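Side-chain contacts in dehalogenase-like hydrolase (Ralstonia solanacearum, PDB 3UMB), which probably catalyses the hydrolytic dehalogenation of small (S)-2-haloalkanoic acids to the corresponding (R)-2-hydroxyalkanoic acids, releasing a halide ion: residues 18-23 / 96-101; 163-168 / 173-178; 183-188 / 195-200. All blocks are in the same frame, centred on the assembly; numbering follows the deposited sequence.

Contact 1 of 3, residues 18-23 / 96-101; sequences VYSVAA and ACLSAF
Leu98 pushes one methyl, CD2, against the turn where Val18 leads into helix 19-28, and nearly everything in this contact depends on that methyl. Leu98 CD2 lies 4.0 Å from CA of Val18. The valine's own CB points away from the 96-101 segment, so Val18 offers its backbone here and turns its side chain to Tyr12. On the helix side, CG2 of Val21 comes within 4.2 Å of Leu98 CD2, the two side chains crossing at about a right angle. Leu98 gets there with CG anti to its carbonyl carbon (chi1 -80°), an orientation that carries the branched end over to the helix.

The two segments are the entry and exit of a largely helical insert. Strands 16-17 and 99-100 pair as a short antiparallel sheet, and the 72 residues between the segments are mostly helix, consistent with the flap and cap of HAD-family hydrolases, in which the cap is inserted at this hairpin. Cys97 has just left helical geometry after helix 85-96, so Leu98 meets helix 19-28 at the point where the chain returns to the core.

Ser20 supplies the polar part. Its OG sits between the backbone N and the carbonyl carbon (chi1 68°), which aims it across the gap. There Ser20 OG lies only 3.1 Å from Leu98 CD2, short for an oxygen against a methyl, so the fine detail of that approach is doubtful. Ser20 OG is also hydrogen-bonded to a water at 3.0 Å, and this water accepts from the backbone N of Ser99 at 2.6 Å, bridging the two segments beside the leucine. Behind the apolar patch, Val21 also packs on Trp40 of helix 33-54 and on Glu94 of helix 85-96.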
ATOM      1  N   VAL A  18      18.657  -7.356  -0.018  1.00 44.16           N
ATOM      2  CA  VAL A  18      17.859  -7.748   1.174  1.00 44.45           C
ATOM      3  C   VAL A  18      17.827  -9.303   1.328  1.00 45.82           C
ATOM      4  O   VAL A  18      17.377  -9.858   2.348  1.00 44.75           O
ATOM      5  CB  VAL A  18      16.399  -7.140   1.022  1.00 44.47           C
ATOM      6  CG1 VAL A  18      15.353  -7.742   1.972  1.00 43.96           C
ATOM      7  CG2 VAL A  18      16.453  -5.680   1.184  1.00 44.19           C
ATOM      8  N   TYR A  19      18.316 -10.020   0.307  1.00 47.28           N
ATOM      9  CA  TYR A  19      18.273 -11.488   0.317  1.00 48.26           C
ATOM     10  C   TYR A  19      18.620 -12.095   1.695  1.00 48.18           C
ATOM     11  O   TYR A  19      17.903 -12.993   2.186  1.00 48.92           O
ATOM     12  CB  TYR A  19      19.170 -12.095  -0.785  1.00 48.83           C
ATOM     13  CG  TYR A  19      18.979 -13.573  -0.887  1.00 52.08           C
ATOM     14  CD1 TYR A  19      18.125 -14.111  -1.851  1.00 56.00           C
ATOM     15  CD2 TYR A  19      19.605 -14.446   0.015  1.00 54.72           C
ATOM     16  CE1 TYR A  19      17.903 -15.483  -1.922  1.00 58.12           C
ATOM     17  CE2 TYR A  19      19.393 -15.816  -0.045  1.00 56.28           C
ATOM     18  CZ  TYR A  19      18.542 -16.328  -1.011  1.00 58.30           C
ATOM     19  OH  TYR A  19      18.327 -17.692  -1.086  1.00 61.09           O
ATOM     20  N   SER A  20      19.694 -11.603   2.325  1.00 47.40           N
ATOM     21  CA  SER A  20      20.237 -12.269   3.513  1.00 46.68           C
ATOM     22  C   SER A  20      19.265 -12.314   4.688  1.00 45.30           C
ATOM     23  O   SER A  20      19.513 -13.029   5.650  1.00 45.61           O
ATOM     24  CB  SER A  20      21.580 -11.649   3.937  1.00 47.04           C
ATOM     25  OG  SER A  20      21.436 -10.303   4.423  1.00 48.66           O
ATOM     26  N   VAL A  21      18.170 -11.560   4.624  1.00 44.30           N
ATOM     27  CA  VAL A  21      17.193 -11.562   5.703  1.00 43.55           C
ATOM     28  C   VAL A  21      16.252 -12.746   5.537  1.00 43.79           C
ATOM     29  O   VAL A  21      15.948 -13.452   6.507  1.00 42.70           O
ATOM     30  CB  VAL A  21      16.402 -10.241   5.791  1.00 43.82           C
ATOM     31  CG1 VAL A  21      15.444 -10.295   6.936  1.00 42.99           C
ATOM     32  CG2 VAL A  21      17.347  -9.030   5.952  1.00 43.15           C
ATOM     33  N   ALA A  22      15.816 -12.997   4.307  1.00 44.59           N
ATOM     34  CA  ALA A  22      14.941 -14.140   4.038  1.00 44.88           C
ATOM     35  C   ALA A  22      15.618 -15.432   4.504  1.00 45.33           C
ATOM     36  O   ALA A  22      15.026 -16.217   5.262  1.00 45.45           O
ATOM     37  CB  ALA A  22      14.584 -14.187   2.563  1.00 45.28           C
ATOM     38  N   ALA A  23      16.893 -15.592   4.129  1.00 46.09           N
ATOM     39  CA  ALA A  23      17.722 -16.758   4.504  1.00 45.93           C
ATOM     40  C   ALA A  23      17.899 -16.988   6.016  1.00 45.80           C
ATOM     41  O   ALA A  23      17.951 -18.121   6.486  1.00 46.32           O
ATOM     42  CB  ALA A  23      19.085 -16.637   3.835  1.00 46.16           C
ATOM     43  N   ALA A  96      19.789  -4.193   9.862  1.00 48.37           N
ATOM     44  CA  ALA A  96      20.719  -3.066   9.983  1.00 49.38           C
ATOM     45  C   ALA A  96      21.860  -3.168   9.006  1.00 50.09           C
ATOM     46  O   ALA A  96      22.216  -2.180   8.396  1.00 50.74           O
ATOM     47  CB  ALA A  96      21.245  -2.935  11.402  1.00 48.86           C
ATOM     48  N   CYS A  97      22.389  -4.367   8.811  1.00 51.76           N
ATOM     49  CA  CYS A  97      23.664  -4.527   8.128  1.00 53.45           C
ATOM     50  C   CYS A  97      23.686  -5.484   6.938  1.00 53.71           C
ATOM     51  O   CYS A  97      23.964  -6.674   7.089  1.00 54.40           O
ATOM     52  CB  CYS A  97      24.716  -4.931   9.148  1.00 53.81           C
ATOM     53  SG  CYS A  97      25.847  -3.555   9.485  1.00 59.92           S
ATOM     54  N   LEU A  98      23.481  -4.927   5.748  1.00 53.98           N
ATOM     55  CA  LEU A  98      23.269  -5.712   4.540  1.00 54.01           C
ATOM     56  C   LEU A  98      24.404  -5.557   3.546  1.00 54.00           C
ATOM     57  O   LEU A  98      25.203  -4.648   3.667  1.00 53.96           O
ATOM     58  CB  LEU A  98      21.940  -5.293   3.913  1.00 54.06           C
ATOM     59  CG  LEU A  98      20.784  -5.987   4.642  1.00 54.35           C
ATOM     60  CD1 LEU A  98      19.467  -5.217   4.639  1.00 53.38           C
ATOM     61  CD2 LEU A  98      20.636  -7.352   4.020  1.00 55.20           C
ATOM     62  N   SER A  99      24.470  -6.439   2.551  1.00 53.78           N
ATOM     63  CA  SER A  99      25.542  -6.353   1.565  1.00 53.69           C
ATOM     64  C   SER A  99      25.017  -5.953   0.180  1.00 53.49           C
ATOM     65  O   SER A  99      23.832  -6.102  -0.143  1.00 52.86           O
ATOM     66  CB  SER A  99      26.430  -7.636   1.548  1.00 53.90           C
ATOM     67  OG  SER A  99      25.961  -8.675   0.701  1.00 53.98           O
ATOM     68  N   ALA A 100      25.935  -5.403  -0.609  1.00 53.43           N
ATOM     69  CA  ALA A 100      25.639  -4.861  -1.923  1.00 53.37           C
ATOM     70  C   ALA A 100      25.547  -5.966  -2.958  1.00 53.44           C
ATOM     71  O   ALA A 100      26.026  -7.091  -2.736  1.00 53.56           O
ATOM     72  CB  ALA A 100      26.729  -3.856  -2.342  1.00 53.42           C
ATOM     73  N   PHE A 101      24.941  -5.627  -4.090  1.00 52.99           N
ATOM     74  CA  PHE A 101      25.040  -6.444  -5.272  1.00 53.27           C
ATOM     75  C   PHE A 101      26.449  -6.173  -5.856  1.00 53.76           C
ATOM     76  O   PHE A 101      26.762  -5.048  -6.270  1.00 54.12           O
ATOM     77  CB  PHE A 101      23.904  -6.130  -6.270  1.00 53.35           C
ATOM     78  CG  PHE A 101      22.495  -6.383  -5.715  1.00 51.71           C
ATOM     79  CD1 PHE A 101      21.832  -7.579  -5.972  1.00 51.21           C
ATOM     80  CD2 PHE A 101      21.837  -5.422  -4.973  1.00 50.90           C
ATOM     81  CE1 PHE A 101      20.528  -7.814  -5.487  1.00 50.30           C
ATOM     82  CE2 PHE A 101      20.537  -5.648  -4.493  1.00 50.71           C
ATOM     83  CZ  PHE A 101      19.888  -6.848  -4.743  1.00 50.91           C
TER
HETATM   84  O   HOH W   1      23.097  -8.699   2.464  1.00 44.70           O

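Contact 2 of 3, residues 163-168 / 173-178; sequences LAPRAF and AQILFV
The Rossmann-like core of this HAD-superfamily hydrolase has a parallel sheet with helices laid against it, and here helix 163-168 packs near the start of strand 175-179. The chain reaches this strand from edge strand 144-147 by way of the helix, and the strand then takes its place in the sheet beside strand 6-9. The short helix and strand axes approach to 10.3 Å and run at 137° to one another.

Ile175 bridges that gap almost alone. Its CG1 is anti to the carbonyl carbon (chi1 -60°), and CD1 continues outward with chi2 at -176°, so the side chain is stretched and its terminal methyl reaches the helix. Ile175 CD1 settles against the backbone between Ala164 and Pro165, 3.7 Å from Ala164 O and 3.8 Å from Pro165 N. Around it, CB of Ala164 stands 4.3 Å from Ile175 CD1, and CD of the Pro165 ring is 4.4 Å from Ile175 CD1. One helical turn further on, Phe168 brings its CB to 4.0 Å from Ile175 CD1, while its ring extends to Ala6 and Val8 of strand 6-9 and meets His144 edge-to-face. Val8 and Val170 also pack on Ile175.

Within the helix, Ala164 O accepts from Phe168 N at 3.1 Å, so the carbonyl that the methyl touches already has a hydrogen-bond partner. The contact between the two segments is therefore one of shape and dispersion: a single isoleucine methyl resting on helix backbone and apolar side chains, with little to set its direction beyond close fit.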
ATOM      1  N   LEU A 163      13.182  16.030  -1.881  1.00 20.44           N
ATOM      2  CA  LEU A 163      14.452  16.142  -1.179  1.00 22.31           C
ATOM      3  C   LEU A 163      15.661  16.155  -2.150  1.00 22.81           C
ATOM      4  O   LEU A 163      16.661  16.807  -1.870  1.00 23.49           O
ATOM      5  CB  LEU A 163      14.631  15.059  -0.067  1.00 21.61           C
ATOM      6  CG  LEU A 163      13.766  15.131   1.207  1.00 20.52           C
ATOM      7  CD1 LEU A 163      13.764  13.806   1.995  1.00 16.49           C
ATOM      8  CD2 LEU A 163      14.173  16.272   2.099  1.00 20.41           C
ATOM      9  N   ALA A 164      15.576  15.459  -3.277  1.00 23.83           N
ATOM     10  CA  ALA A 164      16.788  15.255  -4.084  1.00 24.26           C
ATOM     11  C   ALA A 164      17.099  16.465  -4.950  1.00 24.42           C
ATOM     12  O   ALA A 164      18.222  16.938  -4.920  1.00 24.27           O
ATOM     13  CB  ALA A 164      16.740  13.987  -4.876  1.00 24.27           C
ATOM     14  N   PRO A 165      16.109  17.024  -5.657  1.00 24.96           N
ATOM     15  CA  PRO A 165      16.421  18.312  -6.271  1.00 26.01           C
ATOM     16  C   PRO A 165      17.024  19.318  -5.283  1.00 27.94           C
ATOM     17  O   PRO A 165      18.020  19.962  -5.632  1.00 27.96           O
ATOM     18  CB  PRO A 165      15.087  18.762  -6.816  1.00 25.74           C
ATOM     19  CG  PRO A 165      14.450  17.430  -7.229  1.00 24.64           C
ATOM     20  CD  PRO A 165      14.780  16.545  -6.070  1.00 25.41           C
ATOM     21  N   ARG A 166      16.502  19.391  -4.049  1.00 29.11           N
ATOM     22  CA  ARG A 166      16.995  20.375  -3.076  1.00 29.96           C
ATOM     23  C   ARG A 166      18.403  20.191  -2.742  1.00 30.42           C
ATOM     24  O   ARG A 166      19.142  21.147  -2.774  1.00 31.22           O
ATOM     25  CB  ARG A 166      16.271  20.344  -1.736  1.00 29.83           C
ATOM     26  CG  ARG A 166      15.187  21.385  -1.665  1.00 32.56           C
ATOM     27  CD  ARG A 166      14.997  21.949  -0.238  1.00 32.38           C
ATOM     28  NE  ARG A 166      14.597  20.934   0.716  1.00 28.42           N
ATOM     29  CZ  ARG A 166      13.491  20.236   0.617  1.00 27.75           C
ATOM     30  NH1 ARG A 166      12.662  20.430  -0.405  1.00 31.45           N
ATOM     31  NH2 ARG A 166      13.184  19.371   1.561  1.00 28.56           N
ATOM     32  N   ALA A 167      18.768  18.976  -2.337  1.00 31.18           N
ATOM     33  CA  ALA A 167      20.158  18.676  -1.950  1.00 31.42           C
ATOM     34  C   ALA A 167      21.186  18.885  -3.103  1.00 32.26           C
ATOM     35  O   ALA A 167      22.299  19.323  -2.850  1.00 30.94           O
ATOM     36  CB  ALA A 167      20.269  17.273  -1.397  1.00 30.61           C
ATOM     37  N   PHE A 168      20.786  18.584  -4.341  1.00 33.99           N
ATOM     38  CA  PHE A 168      21.703  18.621  -5.491  1.00 36.25           C
ATOM     39  C   PHE A 168      21.778  19.973  -6.207  1.00 37.42           C
ATOM     40  O   PHE A 168      22.665  20.162  -7.031  1.00 38.19           O
ATOM     41  CB  PHE A 168      21.377  17.483  -6.486  1.00 36.33           C
ATOM     42  CG  PHE A 168      21.927  16.148  -6.034  1.00 39.00           C
ATOM     43  CD1 PHE A 168      23.184  15.736  -6.427  1.00 39.90           C
ATOM     44  CD2 PHE A 168      21.232  15.377  -5.107  1.00 38.76           C
ATOM     45  CE1 PHE A 168      23.707  14.544  -5.955  1.00 41.61           C
ATOM     46  CE2 PHE A 168      21.755  14.199  -4.626  1.00 40.00           C
ATOM     47  CZ  PHE A 168      22.992  13.777  -5.047  1.00 41.03           C
ATOM     48  N   ALA A 173      14.314  17.176 -13.535  1.00 34.05           N
ATOM     49  CA  ALA A 173      14.566  16.724 -14.924  1.00 34.22           C
ATOM     50  C   ALA A 173      16.024  16.379 -15.185  1.00 33.69           C
ATOM     51  O   ALA A 173      16.326  15.563 -16.068  1.00 34.24           O
ATOM     52  CB  ALA A 173      14.084  17.732 -15.926  1.00 34.89           C
ATOM     53  N   GLN A 174      16.918  16.951 -14.395  1.00 32.47           N
ATOM     54  CA  GLN A 174      18.345  16.732 -14.594  1.00 32.71           C
ATOM     55  C   GLN A 174      18.956  15.718 -13.623  1.00 31.27           C
ATOM     56  O   GLN A 174      20.173  15.571 -13.577  1.00 30.49           O
ATOM     57  CB  GLN A 174      19.092  18.081 -14.460  1.00 33.12           C
ATOM     58  CG  GLN A 174      18.691  19.116 -15.537  1.00 35.43           C
ATOM     59  CD  GLN A 174      19.237  20.526 -15.253  1.00 39.10           C
ATOM     60  OE1 GLN A 174      20.264  20.698 -14.572  1.00 38.54           O
ATOM     61  NE2 GLN A 174      18.543  21.545 -15.787  1.00 40.99           N
ATOM     62  N   ILE A 175      18.130  15.058 -12.817  1.00 29.60           N
ATOM     63  CA  ILE A 175      18.604  13.983 -11.942  1.00 28.52           C
ATOM     64  C   ILE A 175      18.099  12.685 -12.544  1.00 27.14           C
ATOM     65  O   ILE A 175      16.960  12.608 -12.993  1.00 26.38           O
ATOM     66  CB  ILE A 175      18.122  14.174 -10.480  1.00 28.33           C
ATOM     67  CG1 ILE A 175      18.652  15.512  -9.934  1.00 28.17           C
ATOM     68  CG2 ILE A 175      18.583  13.027  -9.576  1.00 28.17           C
ATOM     69  CD1 ILE A 175      18.337  15.784  -8.458  1.00 25.29           C
ATOM     70  N   LEU A 176      18.978  11.688 -12.630  1.00 26.83           N
ATOM     71  CA  LEU A 176      18.544  10.334 -12.961  1.00 25.68           C
ATOM     72  C   LEU A 176      18.188   9.617 -11.658  1.00 24.24           C
ATOM     73  O   LEU A 176      19.020   9.458 -10.746  1.00 22.76           O
ATOM     74  CB  LEU A 176      19.591   9.534 -13.736  1.00 26.34           C
ATOM     75  CG  LEU A 176      19.142   8.101 -14.080  1.00 27.07           C
ATOM     76  CD1 LEU A 176      17.911   8.066 -15.011  1.00 28.04           C
ATOM     77  CD2 LEU A 176      20.305   7.317 -14.681  1.00 29.52           C
ATOM     78  N   PHE A 177      16.937   9.180 -11.600  1.00 22.80           N
ATOM     79  CA  PHE A 177      16.412   8.515 -10.427  1.00 21.99           C
ATOM     80  C   PHE A 177      16.374   7.019 -10.692  1.00 21.97           C
ATOM     81  O   PHE A 177      15.721   6.555 -11.626  1.00 22.70           O
ATOM     82  CB  PHE A 177      15.015   9.037 -10.115  1.00 21.79           C
ATOM     83  CG  PHE A 177      14.450   8.449  -8.874  1.00 22.65           C
ATOM     84  CD1 PHE A 177      14.705   9.029  -7.643  1.00 23.67           C
ATOM     85  CD2 PHE A 177      13.734   7.246  -8.923  1.00 19.76           C
ATOM     86  CE1 PHE A 177      14.217   8.427  -6.468  1.00 28.27           C
ATOM     87  CE2 PHE A 177      13.253   6.644  -7.779  1.00 21.82           C
ATOM     88  CZ  PHE A 177      13.466   7.234  -6.536  1.00 23.49           C
ATOM     89  N   VAL A 178      17.049   6.269  -9.837  1.00 22.05           N
ATOM     90  CA  VAL A 178      17.181   4.825  -9.970  1.00 21.28           C
ATOM     91  C   VAL A 178      16.542   4.094  -8.801  1.00 20.29           C
ATOM     92  O   VAL A 178      16.852   4.367  -7.642  1.00 20.35           O
ATOM     93  CB  VAL A 178      18.669   4.426 -10.027  1.00 21.65           C
ATOM     94  CG1 VAL A 178      18.816   2.891 -10.167  1.00 19.83           C
ATOM     95  CG2 VAL A 178      19.359   5.172 -11.182  1.00 18.84           C
TER

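Contact 3 of 3, residues 183-188 / 195-200; sequences WDACGA and TFWINR
Ala185 turns its methyl toward Trp197, with the CB atoms of the two residues 3.8 Å apart, at the middle of a beta-alpha-beta unit: strand 175-179, helix 182-191, strand 194-198. Helix and second strand run antiparallel, at 176°, with short axes 8.1 Å apart, a spacing that small side chains on the helix make possible.

The indole leaves the strand with CG anti to the backbone N (chi1 178°), and Ala185 CB meets its base obliquely, 4.2 Å from Trp197 CG. One turn along the helix, Ala188 points the same way and meets Thr195, Ala188 CB against Thr195 CG2 at 3.6 Å. Thr195 CG2 also lies 3.7 Å from Ala185 O, so the threonine fits over the helix backbone between the two alanines. Its hydroxyl is not bonded to this carbonyl: Thr195 OG1 hydrogen-bonds to Thr189 OG1, and Thr189 is also the partner of Ala185 O, tying helix and strand together just beyond the methyl contacts. Two things fix the indole: Trp197 NE1 donates to Ser180 O, and Asn199 CB sits 3.5 Å above the Trp197 ring plane, over its centre on one face.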
ATOM      1  N   TRP A 183       6.904   0.709  -8.472  1.00 20.58           N
ATOM      2  CA  TRP A 183       6.022   1.788  -8.021  1.00 20.24           C
ATOM      3  C   TRP A 183       6.826   3.082  -7.843  1.00 21.03           C
ATOM      4  O   TRP A 183       6.356   4.175  -8.138  1.00 22.54           O
ATOM      5  CB  TRP A 183       5.255   1.411  -6.742  1.00 19.07           C
ATOM      6  CG  TRP A 183       6.109   1.003  -5.554  1.00 18.39           C
ATOM      7  CD1 TRP A 183       6.432  -0.276  -5.195  1.00 15.36           C
ATOM      8  CD2 TRP A 183       6.733   1.861  -4.586  1.00 15.64           C
ATOM      9  NE1 TRP A 183       7.280  -0.263  -4.101  1.00 17.98           N
ATOM     10  CE2 TRP A 183       7.443   1.034  -3.688  1.00 17.41           C
ATOM     11  CE3 TRP A 183       6.782   3.247  -4.408  1.00 18.50           C
ATOM     12  CZ2 TRP A 183       8.160   1.544  -2.587  1.00 16.60           C
ATOM     13  CZ3 TRP A 183       7.540   3.772  -3.340  1.00 13.64           C
ATOM     14  CH2 TRP A 183       8.221   2.909  -2.446  1.00 16.04           C
ATOM     15  N   ASP A 184       8.049   2.953  -7.364  1.00 21.53           N
ATOM     16  CA  ASP A 184       8.893   4.094  -7.079  1.00 21.45           C
ATOM     17  C   ASP A 184       9.442   4.690  -8.377  1.00 22.01           C
ATOM     18  O   ASP A 184       9.453   5.916  -8.525  1.00 23.06           O
ATOM     19  CB  ASP A 184      10.013   3.648  -6.145  1.00 21.84           C
ATOM     20  CG  ASP A 184      10.714   4.799  -5.444  1.00 22.91           C
ATOM     21  OD1 ASP A 184      10.263   5.981  -5.504  1.00 22.14           O
ATOM     22  OD2 ASP A 184      11.731   4.475  -4.807  1.00 26.71           O
ATOM     23  N   ALA A 185       9.836   3.864  -9.348  1.00 21.79           N
ATOM     24  CA  ALA A 185      10.283   4.432 -10.673  1.00 21.64           C
ATOM     25  C   ALA A 185       9.160   5.260 -11.233  1.00 21.93           C
ATOM     26  O   ALA A 185       9.373   6.361 -11.769  1.00 23.20           O
ATOM     27  CB  ALA A 185      10.695   3.349 -11.684  1.00 19.60           C
ATOM     28  N   CYS A 186       7.953   4.741 -11.094  1.00 21.96           N
ATOM     29  CA  CYS A 186       6.751   5.389 -11.630  1.00 22.41           C
ATOM     30  C   CYS A 186       6.402   6.680 -10.880  1.00 22.44           C
ATOM     31  O   CYS A 186       6.020   7.686 -11.482  1.00 21.49           O
ATOM     32  CB  CYS A 186       5.578   4.415 -11.520  1.00 22.11           C
ATOM     33  SG  CYS A 186       5.602   3.087 -12.782  1.00 23.66           S
ATOM     34  N   GLY A 187       6.506   6.630  -9.554  1.00 22.91           N
ATOM     35  CA  GLY A 187       6.248   7.818  -8.740  1.00 23.59           C
ATOM     36  C   GLY A 187       7.271   8.906  -9.061  1.00 24.45           C
ATOM     37  O   GLY A 187       6.923  10.105  -9.112  1.00 25.38           O
ATOM     38  N   ALA A 188       8.534   8.500  -9.265  1.00 23.72           N
ATOM     39  CA  ALA A 188       9.591   9.458  -9.585  1.00 23.28           C
ATOM     40  C   ALA A 188       9.391  10.086 -10.937  1.00 23.07           C
ATOM     41  O   ALA A 188       9.667  11.263 -11.112  1.00 23.54           O
ATOM     42  CB  ALA A 188      10.922   8.831  -9.486  1.00 23.86           C
ATOM     43  N   THR A 195      13.993   8.636 -15.003  1.00 26.18           N
ATOM     44  CA  THR A 195      14.100   7.490 -14.135  1.00 25.45           C
ATOM     45  C   THR A 195      14.542   6.213 -14.868  1.00 25.12           C
ATOM     46  O   THR A 195      14.183   5.976 -16.020  1.00 24.35           O
ATOM     47  CB  THR A 195      12.746   7.227 -13.455  1.00 25.05           C
ATOM     48  OG1 THR A 195      11.825   6.833 -14.453  1.00 26.55           O
ATOM     49  CG2 THR A 195      12.218   8.460 -12.774  1.00 23.86           C
ATOM     50  N   PHE A 196      15.257   5.372 -14.137  1.00 25.02           N
ATOM     51  CA  PHE A 196      15.637   4.073 -14.599  1.00 26.12           C
ATOM     52  C   PHE A 196      15.157   3.036 -13.579  1.00 25.53           C
ATOM     53  O   PHE A 196      15.426   3.167 -12.394  1.00 25.35           O
ATOM     54  CB  PHE A 196      17.165   3.997 -14.714  1.00 27.29           C
ATOM     55  CG  PHE A 196      17.662   2.700 -15.284  1.00 30.00           C
ATOM     56  CD1 PHE A 196      17.865   2.568 -16.670  1.00 33.22           C
ATOM     57  CD2 PHE A 196      17.921   1.611 -14.453  1.00 32.81           C
ATOM     58  CE1 PHE A 196      18.297   1.373 -17.219  1.00 33.60           C
ATOM     59  CE2 PHE A 196      18.373   0.383 -15.012  1.00 35.45           C
ATOM     60  CZ  PHE A 196      18.560   0.282 -16.399  1.00 34.11           C
ATOM     61  N   TRP A 197      14.518   1.969 -14.056  1.00 24.45           N
ATOM     62  CA  TRP A 197      14.007   0.922 -13.194  1.00 23.49           C
ATOM     63  C   TRP A 197      14.870  -0.336 -13.290  1.00 24.10           C
ATOM     64  O   TRP A 197      14.906  -0.987 -14.345  1.00 23.70           O
ATOM     65  CB  TRP A 197      12.554   0.615 -13.604  1.00 22.75           C
ATOM     66  CG  TRP A 197      11.898  -0.491 -12.824  1.00 20.28           C
ATOM     67  CD1 TRP A 197      12.112  -0.829 -11.519  1.00 19.69           C
ATOM     68  CD2 TRP A 197      10.877  -1.382 -13.304  1.00 19.55           C
ATOM     69  NE1 TRP A 197      11.301  -1.909 -11.157  1.00 16.79           N
ATOM     70  CE2 TRP A 197      10.540  -2.259 -12.243  1.00 17.51           C
ATOM     71  CE3 TRP A 197      10.215  -1.523 -14.526  1.00 20.75           C
ATOM     72  CZ2 TRP A 197       9.581  -3.241 -12.376  1.00 17.52           C
ATOM     73  CZ3 TRP A 197       9.271  -2.522 -14.649  1.00 19.89           C
ATOM     74  CH2 TRP A 197       8.954  -3.346 -13.576  1.00 18.50           C
ATOM     75  N   ILE A 198      15.522  -0.697 -12.186  1.00 23.97           N
ATOM     76  CA  ILE A 198      16.242  -1.952 -12.097  1.00 24.55           C
ATOM     77  C   ILE A 198      15.229  -3.010 -11.728  1.00 24.52           C
ATOM     78  O   ILE A 198      14.947  -3.250 -10.579  1.00 25.53           O
ATOM     79  CB  ILE A 198      17.474  -1.930 -11.118  1.00 24.28           C
ATOM     80  CG1 ILE A 198      18.373  -0.732 -11.425  1.00 26.01           C
ATOM     81  CG2 ILE A 198      18.309  -3.244 -11.279  1.00 24.70           C
ATOM     82  CD1 ILE A 198      19.672  -0.640 -10.646  1.00 22.31           C
ATOM     83  N   ASN A 199      14.657  -3.615 -12.753  1.00 25.53           N
ATOM     84  CA  ASN A 199      13.657  -4.640 -12.608  1.00 26.47           C
ATOM     85  C   ASN A 199      14.334  -6.018 -12.440  1.00 27.73           C
ATOM     86  O   ASN A 199      14.444  -6.808 -13.392  1.00 27.55           O
ATOM     87  CB  ASN A 199      12.729  -4.578 -13.847  1.00 26.75           C
ATOM     88  CG  ASN A 199      11.608  -5.576 -13.795  1.00 25.52           C
ATOM     89  OD1 ASN A 199      11.347  -6.173 -12.747  1.00 25.84           O
ATOM     90  ND2 ASN A 199      10.941  -5.784 -14.939  1.00 19.96           N
ATOM     91  N   ARG A 200      14.766  -6.299 -11.214  1.00 28.88           N
ATOM     92  CA  ARG A 200      15.575  -7.492 -10.932  1.00 30.49           C
ATOM     93  C   ARG A 200      14.842  -8.831 -11.098  1.00 30.16           C
ATOM     94  O   ARG A 200      15.459  -9.842 -11.415  1.00 30.44           O
ATOM     95  CB  ARG A 200      16.152  -7.419  -9.507  1.00 30.94           C
ATOM     96  CG  ARG A 200      17.260  -6.405  -9.388  1.00 34.71           C
ATOM     97  CD  ARG A 200      17.977  -6.518  -8.049  1.00 38.86           C
ATOM     98  NE  ARG A 200      18.896  -5.401  -7.818  1.00 42.09           N
ATOM     99  CZ  ARG A 200      20.032  -5.207  -8.485  1.00 46.20           C
ATOM    100  NH1 ARG A 200      20.401  -6.055  -9.462  1.00 48.13           N
ATOM    101  NH2 ARG A 200      20.805  -4.151  -8.191  1.00 46.76           N
TER

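Along the chain the contacts come in series, 1 before 2 before 3. Contacts 2 and 3 are neighbours, with centres about 14 Å apart: strands 175-179 and 194-198 lie side by side in the parallel sheet, joined by a probable hydrogen bond from Phe196 N to Phe177 O (2.8 Å), and the Phe177 ring packs against Ala188 of helix 182-191. The centre of contact 1 lies about 26 Å from that of contact 2, across the chain's centre, and about 20 Å from that of contact 3, at the root of the helical insert. It still reaches contact 3, through a cation-pi pair of Phe101 and Arg200, so the chain just after the insert's return strand meets the loop that follows core strand 194-198.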